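Local coordinates for protein dTDP-glucose 4,6-dehydratase (Klebsiella pneumoniae, PDB 5U4Q) that binds NAD and probably catalyses the dehydration of dTDP-glucose to dTDP-4-keto-6-deoxyglucose, at residues 186-191 and 332-337. Sequence-based numbering, arbitrary orientation.
With NAD (nicotinamide-adenine-dinucleotide), chain C.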
# COMPACT_ATOMS: atom_id res chain seq x y z
N GLY A 186 -15.43 -23.87 -3.55
CA GLY A 186 -16.09 -24.65 -4.58
C GLY A 186 -15.19 -25.43 -5.48
O GLY A 186 -13.97 -25.48 -5.29
N PRO A 187 -15.81 -26.07 -6.50
CA PRO A 187 -15.05 -26.82 -7.49
C PRO A 187 -13.86 -26.03 -8.07
O PRO A 187 -13.95 -24.82 -8.28
CB PRO A 187 -16.09 -27.13 -8.56
CG PRO A 187 -17.37 -27.19 -7.80
CD PRO A 187 -17.26 -26.14 -6.73
N TRP A 188 -12.74 -26.73 -8.23
CA TRP A 188 -11.50 -26.13 -8.72
C TRP A 188 -10.92 -25.11 -7.73
O TRP A 188 -10.16 -24.22 -8.12
CB TRP A 188 -11.67 -25.50 -10.12
CG TRP A 188 -12.24 -26.45 -11.11
CD1 TRP A 188 -13.51 -26.49 -11.56
CD2 TRP A 188 -11.53 -27.49 -11.78
NE1 TRP A 188 -13.66 -27.53 -12.48
CE2 TRP A 188 -12.46 -28.16 -12.61
CE3 TRP A 188 -10.21 -27.97 -11.71
CZ2 TRP A 188 -12.09 -29.27 -13.41
CZ3 TRP A 188 -9.85 -29.09 -12.50
CH2 TRP A 188 -10.80 -29.72 -13.33
N GLY A 189 -11.29 -25.24 -6.44
CA GLY A 189 -10.80 -24.39 -5.39
C GLY A 189 -9.31 -24.50 -5.14
O GLY A 189 -8.59 -25.21 -5.86
N ARG A 190 -8.84 -23.77 -4.14
CA ARG A 190 -7.42 -23.84 -3.81
C ARG A 190 -7.17 -24.76 -2.61
O ARG A 190 -7.92 -24.71 -1.60
CB ARG A 190 -6.83 -22.45 -3.67
CG ARG A 190 -7.66 -21.53 -2.86
CD ARG A 190 -7.22 -20.10 -3.04
NE ARG A 190 -5.91 -19.89 -2.47
CZ ARG A 190 -5.40 -18.68 -2.22
NH1 ARG A 190 -6.11 -17.57 -2.47
NH2 ARG A 190 -4.20 -18.58 -1.68
N PRO A 191 -6.14 -25.63 -2.70
CA PRO A 191 -5.92 -26.63 -1.65
C PRO A 191 -5.61 -26.10 -0.25
O PRO A 191 -5.78 -26.85 0.72
CB PRO A 191 -4.74 -27.46 -2.16
CG PRO A 191 -4.22 -26.77 -3.36
CD PRO A 191 -5.26 -25.82 -3.87
N LYS A 332 -13.89 -35.65 -5.84
CA LYS A 332 -13.83 -37.11 -6.06
C LYS A 332 -13.48 -37.46 -7.47
O LYS A 332 -12.70 -38.40 -7.72
CB LYS A 332 -15.15 -37.78 -5.68
CG LYS A 332 -15.39 -37.88 -4.19
CD LYS A 332 -16.60 -38.77 -3.93
CE LYS A 332 -16.79 -39.07 -2.48
NZ LYS A 332 -17.86 -40.13 -2.31
N ASP A 333 -14.08 -36.73 -8.40
CA ASP A 333 -13.83 -36.95 -9.81
C ASP A 333 -12.42 -36.53 -10.19
O ASP A 333 -11.72 -37.28 -10.87
CB ASP A 333 -14.83 -36.16 -10.64
CG ASP A 333 -14.63 -36.38 -12.12
OD1 ASP A 333 -15.06 -37.44 -12.61
OD2 ASP A 333 -14.06 -35.49 -12.76
N TYR A 334 -11.99 -35.35 -9.74
CA TYR A 334 -10.67 -34.86 -10.14
C TYR A 334 -9.55 -35.73 -9.59
O TYR A 334 -8.58 -36.02 -10.32
CB TYR A 334 -10.47 -33.39 -9.71
CG TYR A 334 -9.13 -32.86 -10.15
CD1 TYR A 334 -8.90 -32.56 -11.48
CD2 TYR A 334 -8.09 -32.73 -9.25
CE1 TYR A 334 -7.66 -32.11 -11.91
CE2 TYR A 334 -6.84 -32.26 -9.67
CZ TYR A 334 -6.64 -31.96 -11.01
OH TYR A 334 -5.42 -31.52 -11.47
N TYR A 335 -9.69 -36.14 -8.33
CA TYR A 335 -8.66 -36.96 -7.65
C TYR A 335 -8.90 -38.45 -7.78
O TYR A 335 -8.13 -39.25 -7.23
CB TYR A 335 -8.46 -36.53 -6.19
CG TYR A 335 -7.81 -35.18 -6.12
CD1 TYR A 335 -6.46 -35.04 -6.48
CD2 TYR A 335 -8.51 -34.04 -5.73
CE1 TYR A 335 -5.84 -33.81 -6.44
CE2 TYR A 335 -7.88 -32.80 -5.69
CZ TYR A 335 -6.55 -32.69 -6.04
OH TYR A 335 -5.91 -31.47 -6.03
N GLN A 336 -9.93 -38.83 -8.52
CA GLN A 336 -10.24 -40.24 -8.76
C GLN A 336 -10.30 -41.04 -7.46
O GLN A 336 -9.67 -42.11 -7.31
CB GLN A 336 -9.22 -40.84 -9.74
CG GLN A 336 -9.20 -40.18 -11.11
CD GLN A 336 -10.47 -40.43 -11.91
OE1 GLN A 336 -11.58 -40.06 -11.51
NE2 GLN A 336 -10.31 -41.03 -13.09
N ILE A 337 -11.06 -40.48 -6.52
CA ILE A 337 -11.30 -41.08 -5.22
C ILE A 337 -12.40 -42.10 -5.44
O ILE A 337 -12.53 -43.07 -4.69
CB ILE A 337 -11.81 -40.02 -4.20
CG1 ILE A 337 -10.82 -38.86 -4.05
CG2 ILE A 337 -12.09 -40.65 -2.83
CD1 ILE A 337 -9.47 -39.23 -3.46
OXT ILE A 337 -13.18 -41.97 -6.39
PA NAD C . -5.17 -18.51 -6.62
O1A NAD C . -5.87 -19.78 -6.92
O2A NAD C . -3.81 -18.52 -5.95
O5B NAD C . -5.09 -17.66 -7.99
C5B NAD C . -4.22 -16.56 -8.21
C4B NAD C . -3.42 -16.84 -9.47
O4B NAD C . -2.52 -15.72 -9.59
C3B NAD C . -2.57 -18.11 -9.38
O3B NAD C . -2.90 -19.11 -10.36
C2B NAD C . -1.15 -17.58 -9.50
O2B NAD C . -0.28 -18.44 -10.25
C1B NAD C . -1.30 -16.19 -10.12
N9A NAD C . -0.21 -15.27 -9.77
C8A NAD C . 0.27 -14.99 -8.53
N7A NAD C . 1.28 -14.12 -8.61
C5A NAD C . 1.45 -13.82 -9.90
C6A NAD C . 2.39 -12.97 -10.66
N6A NAD C . 3.33 -12.26 -10.07
N1A NAD C . 2.23 -12.96 -11.99
C2A NAD C . 1.30 -13.67 -12.63
N3A NAD C . 0.42 -14.48 -12.01
C4A NAD C . 0.47 -14.57 -10.65
O3 NAD C . -6.06 -17.55 -5.67
PN NAD C . -7.59 -17.09 -5.84
O1N NAD C . -8.15 -17.43 -7.15
O2N NAD C . -8.24 -17.50 -4.52
O5D NAD C . -7.36 -15.51 -5.74
C5D NAD C . -7.76 -14.56 -6.72
C4D NAD C . -7.69 -13.20 -6.05
O4D NAD C . -8.74 -13.08 -5.06
C3D NAD C . -6.40 -12.83 -5.31
O3D NAD C . -6.13 -11.45 -5.58
C2D NAD C . -6.74 -12.97 -3.85
O2D NAD C . -5.99 -12.08 -3.00
C1D NAD C . -8.22 -12.63 -3.82
N1N NAD C . -8.93 -13.31 -2.72
C2N NAD C . -9.33 -14.60 -2.78
C3N NAD C . -10.01 -15.21 -1.72
C7N NAD C . -10.50 -16.67 -1.71
O7N NAD C . -11.23 -17.07 -0.80
N7N NAD C . -10.13 -17.57 -2.64
C4N NAD C . -10.24 -14.48 -0.57
C5N NAD C . -9.81 -13.16 -0.51
C6N NAD C . -9.14 -12.60 -1.59
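Trp188 and Tyr334 meet as an offset edge-to-face pair, an example of how one aromatic contact can join a cofactor-binding loop to the C-terminal end of a chain. The loop opens with a type II beta turn from Gly186 to Gly189, in which Gly189 N gives a weak hydrogen bond to Gly186 O. Pro187 and Trp188 form the corners of the turn, and Pro187 O accepts a hydrogen bond from His18 NE2. The six-membered ring of the Trp188 indole directs its edge toward the face of the Tyr334 ring, with centroids 5.4 Å apart and planes at 68°; Trp188 CZ3 comes closest, 3.7 Å from Tyr334 CD1. Tyr334 lies in the last turn of helix 320-334, ahead of a Schellman motif at Gln336, and Trp330 one turn earlier meets both rings. In this Rossmann-fold enzyme the loop follows strand 176-185 of the parallel sheet, and past Gly189 it reaches the dinucleotide. Arg190, its chain bent at chi3 (-67°), has O3 and O2A of the NAD pyrophosphate over one face of its guanidinium and donates from NH1 to NAD O2N at 3.0 Å. A salt bridge from NE to Asp192 and a hydrogen bond from NH2 to Ala89 O fix the plane of that guanidinium.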